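Local coordinates for protein putative adenylate cyclase (Vibrio parahaemolyticus, PDB 2ACA) that is a putative class IV adenylate cyclase of the CYTH family, which would make cyclic AMP from ATP, though its activity remains inferred, at residues His124-Phe129 with Phe136-Ile141; Val36-Asn41 with Arg115-Val120. All blocks are in the same frame, centred on the assembly; numbering follows the deposited sequence.

How the contacts relate
Followed from the N terminus, the chain enters contact 2 first, in strand 35-49, and runs through helix 54-57, strands 61-68, 72-78 and 85-89 and helix 93-102 before strand 106-120 returns to close that long loop at residues 115-120. Contact 1 opens directly afterwards and closes a short hairpin between strands 123-130 and 134-143, so the two contacts lie in series, neither enclosing the other. Their centres are about 9 Å apart. Strand 106-120 pairs with 35-49 along one border and with 123-130 along the other, joining both contacts in one antiparallel sheet, and the Arg115-Asp128 salt bridge links them through side chains.

Contact 1 of 2, residues His124-Phe129 with Phe136-Ile141; sequences HITLDF and FAEFAI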
loop_
_atom_site.group_PDB
_atom_site.type_symbol
_atom_site.label_atom_id
_atom_site.label_comp_id
_atom_site.label_asym_id
_atom_site.label_seq_id
_atom_site.Cartn_x
_atom_site.Cartn_y
_atom_site.Cartn_z
ATOM N N HIS A 124 -12.945 -19.753 -1.094
ATOM C CA HIS A 124 -11.904 -19.788 -0.075
ATOM C C HIS A 124 -12.420 -20.363 1.236
ATOM O O HIS A 124 -13.551 -20.099 1.632
ATOM C CB HIS A 124 -11.375 -18.376 0.195
ATOM C CG HIS A 124 -10.868 -17.670 -1.022
ATOM N ND1 HIS A 124 -9.813 -18.140 -1.772
ATOM C CD2 HIS A 124 -11.266 -16.518 -1.615
ATOM C CE1 HIS A 124 -9.583 -17.312 -2.776
ATOM N NE2 HIS A 124 -10.452 -16.319 -2.704
ATOM N N ILE A 125 -11.592 -21.154 1.906
ATOM C CA ILE A 125 -11.970 -21.718 3.186
ATOM C C ILE A 125 -10.942 -21.258 4.203
ATOM O O ILE A 125 -9.759 -21.546 4.055
ATOM C CB ILE A 125 -11.967 -23.257 3.176
ATOM C CG1 ILE A 125 -12.988 -23.789 2.167
ATOM C CG2 ILE A 125 -12.269 -23.768 4.579
ATOM C CD1 ILE A 125 -13.118 -25.306 2.178
ATOM N N THR A 126 -11.389 -20.537 5.225
ATOM C CA THR A 126 -10.495 -20.040 6.267
ATOM C C THR A 126 -10.754 -20.724 7.610
ATOM O O THR A 126 -11.890 -20.801 8.076
ATOM C CB THR A 126 -10.651 -18.500 6.445
ATOM O OG1 THR A 126 -10.291 -17.845 5.225
ATOM C CG2 THR A 126 -9.743 -17.976 7.557
ATOM N N LEU A 127 -9.693 -21.217 8.232
ATOM C CA LEU A 127 -9.817 -21.864 9.530
ATOM C C LEU A 127 -8.980 -21.057 10.531
ATOM O O LEU A 127 -7.766 -20.939 10.386
ATOM C CB LEU A 127 -9.331 -23.319 9.446
ATOM C CG LEU A 127 -9.417 -24.136 10.739
ATOM C CD1 LEU A 127 -10.871 -24.228 11.169
ATOM C CD2 LEU A 127 -8.845 -25.538 10.537
ATOM N N ASP A 128 -9.641 -20.499 11.542
ATOM C CA ASP A 128 -8.976 -19.678 12.545
ATOM C C ASP A 128 -9.054 -20.248 13.949
ATOM O O ASP A 128 -9.970 -21.003 14.279
ATOM C CB ASP A 128 -9.602 -18.281 12.570
ATOM C CG ASP A 128 -9.397 -17.529 11.281
ATOM O OD1 ASP A 128 -10.136 -16.547 11.049
ATOM O OD2 ASP A 128 -8.499 -17.912 10.506
ATOM N N PHE A 129 -8.096 -19.866 14.783
ATOM C CA PHE A 129 -8.086 -20.302 16.168
ATOM C C PHE A 129 -7.762 -19.152 17.105
ATOM O O PHE A 129 -6.614 -18.687 17.175
ATOM C CB PHE A 129 -7.066 -21.410 16.410
ATOM C CG PHE A 129 -6.839 -21.702 17.870
ATOM C CD1 PHE A 129 -7.867 -22.217 18.657
ATOM C CD2 PHE A 129 -5.611 -21.425 18.465
ATOM C CE1 PHE A 129 -7.675 -22.450 20.014
ATOM C CE2 PHE A 129 -5.409 -21.653 19.816
ATOM C CZ PHE A 129 -6.443 -22.167 20.594
ATOM N N PHE A 136 -12.856 -21.052 14.400
ATOM C CA PHE A 136 -13.847 -20.425 13.529
ATOM C C PHE A 136 -13.521 -20.774 12.080
ATOM O O PHE A 136 -12.375 -21.088 11.756
ATOM C CB PHE A 136 -13.803 -18.910 13.724
ATOM C CG PHE A 136 -14.255 -18.459 15.079
ATOM C CD1 PHE A 136 -15.590 -18.147 15.306
ATOM C CD2 PHE A 136 -13.354 -18.338 16.128
ATOM C CE1 PHE A 136 -16.033 -17.716 16.557
ATOM C CE2 PHE A 136 -13.780 -17.910 17.387
ATOM C CZ PHE A 136 -15.132 -17.596 17.598
ATOM N N ALA A 137 -14.525 -20.729 11.213
ATOM C CA ALA A 137 -14.319 -21.026 9.801
ATOM C C ALA A 137 -15.047 -20.011 8.930
ATOM O O ALA A 137 -16.158 -19.584 9.252
ATOM C CB ALA A 137 -14.802 -22.432 9.475
ATOM N N GLU A 138 -14.414 -19.618 7.830
ATOM C CA GLU A 138 -15.019 -18.659 6.921
ATOM C C GLU A 138 -15.023 -19.244 5.525
ATOM O O GLU A 138 -14.040 -19.841 5.101
ATOM C CB GLU A 138 -14.236 -17.342 6.905
ATOM C CG GLU A 138 -13.994 -16.733 8.269
ATOM C CD GLU A 138 -13.321 -15.370 8.194
ATOM O OE1 GLU A 138 -12.343 -15.223 7.432
ATOM O OE2 GLU A 138 -13.768 -14.444 8.903
ATOM N N PHE A 139 -16.141 -19.078 4.827
ATOM C CA PHE A 139 -16.282 -19.552 3.463
ATOM C C PHE A 139 -16.609 -18.310 2.667
ATOM O O PHE A 139 -17.496 -17.548 3.049
ATOM C CB PHE A 139 -17.417 -20.576 3.362
ATOM C CG PHE A 139 -17.162 -21.830 4.144
ATOM C CD1 PHE A 139 -17.306 -21.843 5.523
ATOM C CD2 PHE A 139 -16.724 -22.986 3.508
ATOM C CE1 PHE A 139 -17.015 -22.994 6.264
ATOM C CE2 PHE A 139 -16.432 -24.140 4.241
ATOM C CZ PHE A 139 -16.578 -24.139 5.622
ATOM N N ALA A 140 -15.900 -18.083 1.569
ATOM C CA ALA A 140 -16.157 -16.879 0.795
ATOM C C ALA A 140 -15.685 -16.927 -0.651
ATOM O O ALA A 140 -14.971 -17.839 -1.065
ATOM C CB ALA A 140 -15.518 -15.676 1.500
ATOM N N ILE A 141 -16.096 -15.913 -1.401
ATOM C CA ILE A 141 -15.733 -15.760 -2.799
ATOM C C ILE A 141 -15.855 -14.282 -3.129
ATOM O O ILE A 141 -16.882 -13.667 -2.837
ATOM C CB ILE A 141 -16.683 -16.557 -3.722
ATOM C CG1 ILE A 141 -16.472 -16.142 -5.179
ATOM C CG2 ILE A 141 -18.127 -16.318 -3.319
ATOM C CD1 ILE A 141 -15.083 -16.428 -5.706
HETATM O O HOH W 1 -12.283 -17.616 3.633
#
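His124 opens the pairing with Ala140: its N donates to Ala140 O at 2.8 Å, and its O accepts from Ala140 N. The His124 methylene CB is 3.8 Å from Ala140 O, and the poorly ordered ring lies oblique to the same oxygen. Ile125 forms a non-hydrogen-bonded pair with Phe139. CG1 stands anti to the carbonyl carbon (chi1 -62°) and meets the ring at CE2, 4.0 Å away, the two side chains lying side by side and pointing the same way. Thr126 pairs with Glu138 through two backbone bonds, the one from Thr126 N to Glu138 O being 2.7 Å long. The threonine CB packs on Glu138 CB at 3.8 Å, while a water bridges Thr126 OG1 and Glu138 O, donating to the carbonyl. Leu127, opposite Ala137, sends CD1 to 3.5 Å from Phe136 O. At Asp128 the final two-bond pair forms with Phe136. Asp128 OD1, whose salt-bridge partner is Arg115 NH2, lies 4.4 Å from Glu138 OE1. This regular antiparallel hairpin presents Thr126, Asp128 and Glu138 on one face, with the Glu138 carboxylate near a bound phosphate ion, consistent with the acidic and basic lining of the tunnel in CYTH proteins. The other face carries Ile125, Leu127, Ala137 and Phe139; Phe25 of helix 22-30 packs against all of these but Leu127, which touches His22, and Phe163 meets the Phe139 ring edge-to-face. Along the sheet, strand 106-120 borders residues 124-129, and strand 11-19 borders 136-141 through backbone bonds of Ala137 with Tyr17 and Phe139 with Leu15.

Contact 2 of 2, residues Val36-Asn41 with Arg115-Val120; sequences VMFENN and RSIFFV. With PO4 (phosphate ion), chain D.
Phe38 lays its ring against residues 115-120, where CZ reaches Ile117 CG1 at 3.5 Å and Arg115 O lies at the ring edge, in plane. Its CG occupies the crowded position between backbone N and carbonyl carbon (chi1 67°), which brings the ring back over the partner strand; Ile117 N sits above one ring face, offset toward the rim. That same N donates to Phe38 O at 3.0 Å. Selenomethionine Met37 reaches the other branch of Ile117, with SE 4.1 Å from CG2, and makes an oblique Met-aromatic contact with the Phe119 ring. On the opposite face of the sheet Val36 CG2 meets the edge of Phe118, 3.8 Å from CD2. The Glu39 side chain runs across that of Phe118 at about a right angle, its carboxylate turned 50° from the ring plane, with OE1 at the ring edge near CE2. Met37 and Phe38 together face Ile117 in a classic beta bulge, and Asn40 and Asn41 face Arg115 in a G1 beta bulge, so strand 35-49 turns its corners while staying attached to 106-120 in the antiparallel CYTH sheet. Ser116 OG grips the second bulge, accepting from Asn40 N at 2.8 Å; a water also joins this hydroxyl to Asn40 OD1. Beyond it, Arg115 and Asn41 exchange two backbone bonds, while Asn41 OD1 accepts from the backbone of Ala70. Arg115 leaves the strand with CG anti to its N (chi1 161°) and bends at chi3, bringing NH1 to 2.9 Å from O3 of a phosphate; NH2 reaches the same oxygen, both bonds being weak. Glu43 and Asp128 hold the guanidinium by salt bridges, and Arg65 also binds the anion, which probably comes from the crystallisation liquor.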
loop_
_atom_site.group_PDB
_atom_site.type_symbol
_atom_site.label_atom_id
_atom_site.label_comp_id
_atom_site.label_asym_id
_atom_site.label_seq_id
_atom_site.Cartn_x
_atom_site.Cartn_y
_atom_site.Cartn_z
ATOM N N VAL A 36 -3.675 -25.131 -1.259
ATOM C CA VAL A 36 -3.371 -24.536 0.036
ATOM C C VAL A 36 -2.589 -23.237 -0.102
ATOM O O VAL A 36 -1.534 -23.208 -0.729
ATOM C CB VAL A 36 -2.560 -25.510 0.903
ATOM C CG1 VAL A 36 -2.370 -24.936 2.288
ATOM C CG2 VAL A 36 -3.266 -26.846 0.971
HETATM N N MSE A 37 -3.112 -22.164 0.487
HETATM C CA MSE A 37 -2.449 -20.864 0.429
HETATM C C MSE A 37 -1.408 -20.816 1.544
HETATM O O MSE A 37 -0.309 -20.298 1.370
HETATM C CB MSE A 37 -3.476 -19.737 0.590
HETATM C CG MSE A 37 -2.909 -18.340 0.395
HETATM SE SE MSE A 37 -4.239 -16.933 0.564
HETATM C CE MSE A 37 -3.211 -15.450 -0.128
ATOM N N PHE A 38 -1.770 -21.360 2.696
ATOM C CA PHE A 38 -0.865 -21.430 3.830
ATOM C C PHE A 38 -1.619 -22.025 5.004
ATOM O O PHE A 38 -2.840 -21.925 5.080
ATOM C CB PHE A 38 -0.291 -20.043 4.177
ATOM C CG PHE A 38 -1.304 -19.067 4.695
ATOM C CD1 PHE A 38 -1.788 -19.171 5.995
ATOM C CD2 PHE A 38 -1.774 -18.037 3.883
ATOM C CE1 PHE A 38 -2.722 -18.259 6.479
ATOM C CE2 PHE A 38 -2.709 -17.124 4.359
ATOM C CZ PHE A 38 -3.182 -17.234 5.657
ATOM N N GLU A 39 -0.890 -22.655 5.910
ATOM C CA GLU A 39 -1.504 -23.275 7.068
ATOM C C GLU A 39 -0.766 -22.872 8.329
ATOM O O GLU A 39 0.450 -22.695 8.312
ATOM C CB GLU A 39 -1.451 -24.799 6.931
ATOM C CG GLU A 39 -2.083 -25.355 5.662
ATOM C CD GLU A 39 -1.768 -26.831 5.465
ATOM O OE1 GLU A 39 -2.255 -27.429 4.485
ATOM O OE2 GLU A 39 -1.023 -27.391 6.294
ATOM N N ASN A 40 -1.514 -22.720 9.415
ATOM C CA ASN A 40 -0.955 -22.372 10.721
ATOM C C ASN A 40 -0.030 -21.144 10.816
ATOM O O ASN A 40 0.958 -21.161 11.558
ATOM C CB ASN A 40 -0.243 -23.598 11.297
ATOM C CG ASN A 40 -1.154 -24.819 11.371
ATOM O OD1 ASN A 40 -2.215 -24.776 11.988
ATOM N ND2 ASN A 40 -0.741 -25.910 10.736
ATOM N N ASN A 41 -0.335 -20.086 10.070
ATOM C CA ASN A 41 0.470 -18.863 10.154
ATOM C C ASN A 41 -0.129 -18.009 11.261
ATOM O O ASN A 41 -1.256 -18.245 11.701
ATOM C CB ASN A 41 0.405 -18.039 8.862
ATOM C CG ASN A 41 1.341 -18.544 7.786
ATOM O OD1 ASN A 41 1.799 -17.772 6.951
ATOM N ND2 ASN A 41 1.610 -19.841 7.782
ATOM N N ARG A 115 -4.016 -18.656 11.657
ATOM C CA ARG A 115 -4.915 -18.872 10.536
ATOM C C ARG A 115 -4.419 -19.810 9.438
ATOM O O ARG A 115 -3.215 -19.986 9.236
ATOM C CB ARG A 115 -5.292 -17.507 9.934
ATOM C CG ARG A 115 -5.849 -17.548 8.512
ATOM C CD ARG A 115 -6.384 -16.186 8.085
ATOM N NE ARG A 115 -7.617 -15.880 8.793
ATOM C CZ ARG A 115 -8.386 -14.827 8.561
ATOM N NH1 ARG A 115 -8.050 -13.944 7.629
ATOM N NH2 ARG A 115 -9.519 -14.679 9.243
ATOM N N SER A 116 -5.379 -20.415 8.743
ATOM C CA SER A 116 -5.118 -21.315 7.631
ATOM C C SER A 116 -6.131 -20.988 6.545
ATOM O O SER A 116 -7.312 -20.783 6.829
ATOM C CB SER A 116 -5.288 -22.781 8.048
ATOM O OG SER A 116 -4.240 -23.210 8.892
ATOM N N ILE A 117 -5.665 -20.925 5.305
ATOM C CA ILE A 117 -6.548 -20.636 4.191
ATOM C C ILE A 117 -6.370 -21.683 3.092
ATOM O O ILE A 117 -5.243 -21.990 2.692
ATOM C CB ILE A 117 -6.274 -19.230 3.618
ATOM C CG1 ILE A 117 -6.460 -18.181 4.720
ATOM C CG2 ILE A 117 -7.224 -18.945 2.453
ATOM C CD1 ILE A 117 -6.438 -16.727 4.228
ATOM N N PHE A 118 -7.489 -22.236 2.620
ATOM C CA PHE A 118 -7.468 -23.248 1.570
ATOM C C PHE A 118 -8.340 -22.841 0.399
ATOM O O PHE A 118 -9.237 -22.015 0.538
ATOM C CB PHE A 118 -7.965 -24.592 2.094
ATOM C CG PHE A 118 -7.283 -25.047 3.339
ATOM C CD1 PHE A 118 -7.795 -24.712 4.585
ATOM C CD2 PHE A 118 -6.126 -25.809 3.273
ATOM C CE1 PHE A 118 -7.168 -25.128 5.746
ATOM C CE2 PHE A 118 -5.488 -26.231 4.432
ATOM C CZ PHE A 118 -6.011 -25.890 5.671
ATOM N N PHE A 119 -8.069 -23.441 -0.753
ATOM C CA PHE A 119 -8.813 -23.161 -1.969
ATOM C C PHE A 119 -9.579 -24.405 -2.414
ATOM O O PHE A 119 -9.069 -25.523 -2.319
ATOM C CB PHE A 119 -7.858 -22.745 -3.097
ATOM C CG PHE A 119 -7.171 -21.420 -2.882
ATOM C CD1 PHE A 119 -6.076 -21.062 -3.669
ATOM C CD2 PHE A 119 -7.627 -20.517 -1.928
ATOM C CE1 PHE A 119 -5.450 -19.826 -3.507
ATOM C CE2 PHE A 119 -7.004 -19.275 -1.759
ATOM C CZ PHE A 119 -5.914 -18.932 -2.553
ATOM N N VAL A 120 -10.803 -24.202 -2.891
ATOM C CA VAL A 120 -11.643 -25.283 -3.396
ATOM C C VAL A 120 -12.395 -24.606 -4.524
ATOM O O VAL A 120 -13.460 -24.024 -4.316
ATOM C CB VAL A 120 -12.643 -25.789 -2.339
ATOM C CG1 VAL A 120 -13.594 -26.788 -2.967
ATOM C CG2 VAL A 120 -11.896 -26.452 -1.187
HETATM P P PO4 D . -11.267 -11.743 6.707
HETATM O O1 PO4 D . -11.369 -11.383 8.146
HETATM O O2 PO4 D . -12.630 -11.856 6.124
HETATM O O3 PO4 D . -10.562 -13.041 6.571
HETATM O O4 PO4 D . -10.508 -10.691 5.986
HETATM O O HOH W 2 -4.791 -25.948 10.515
#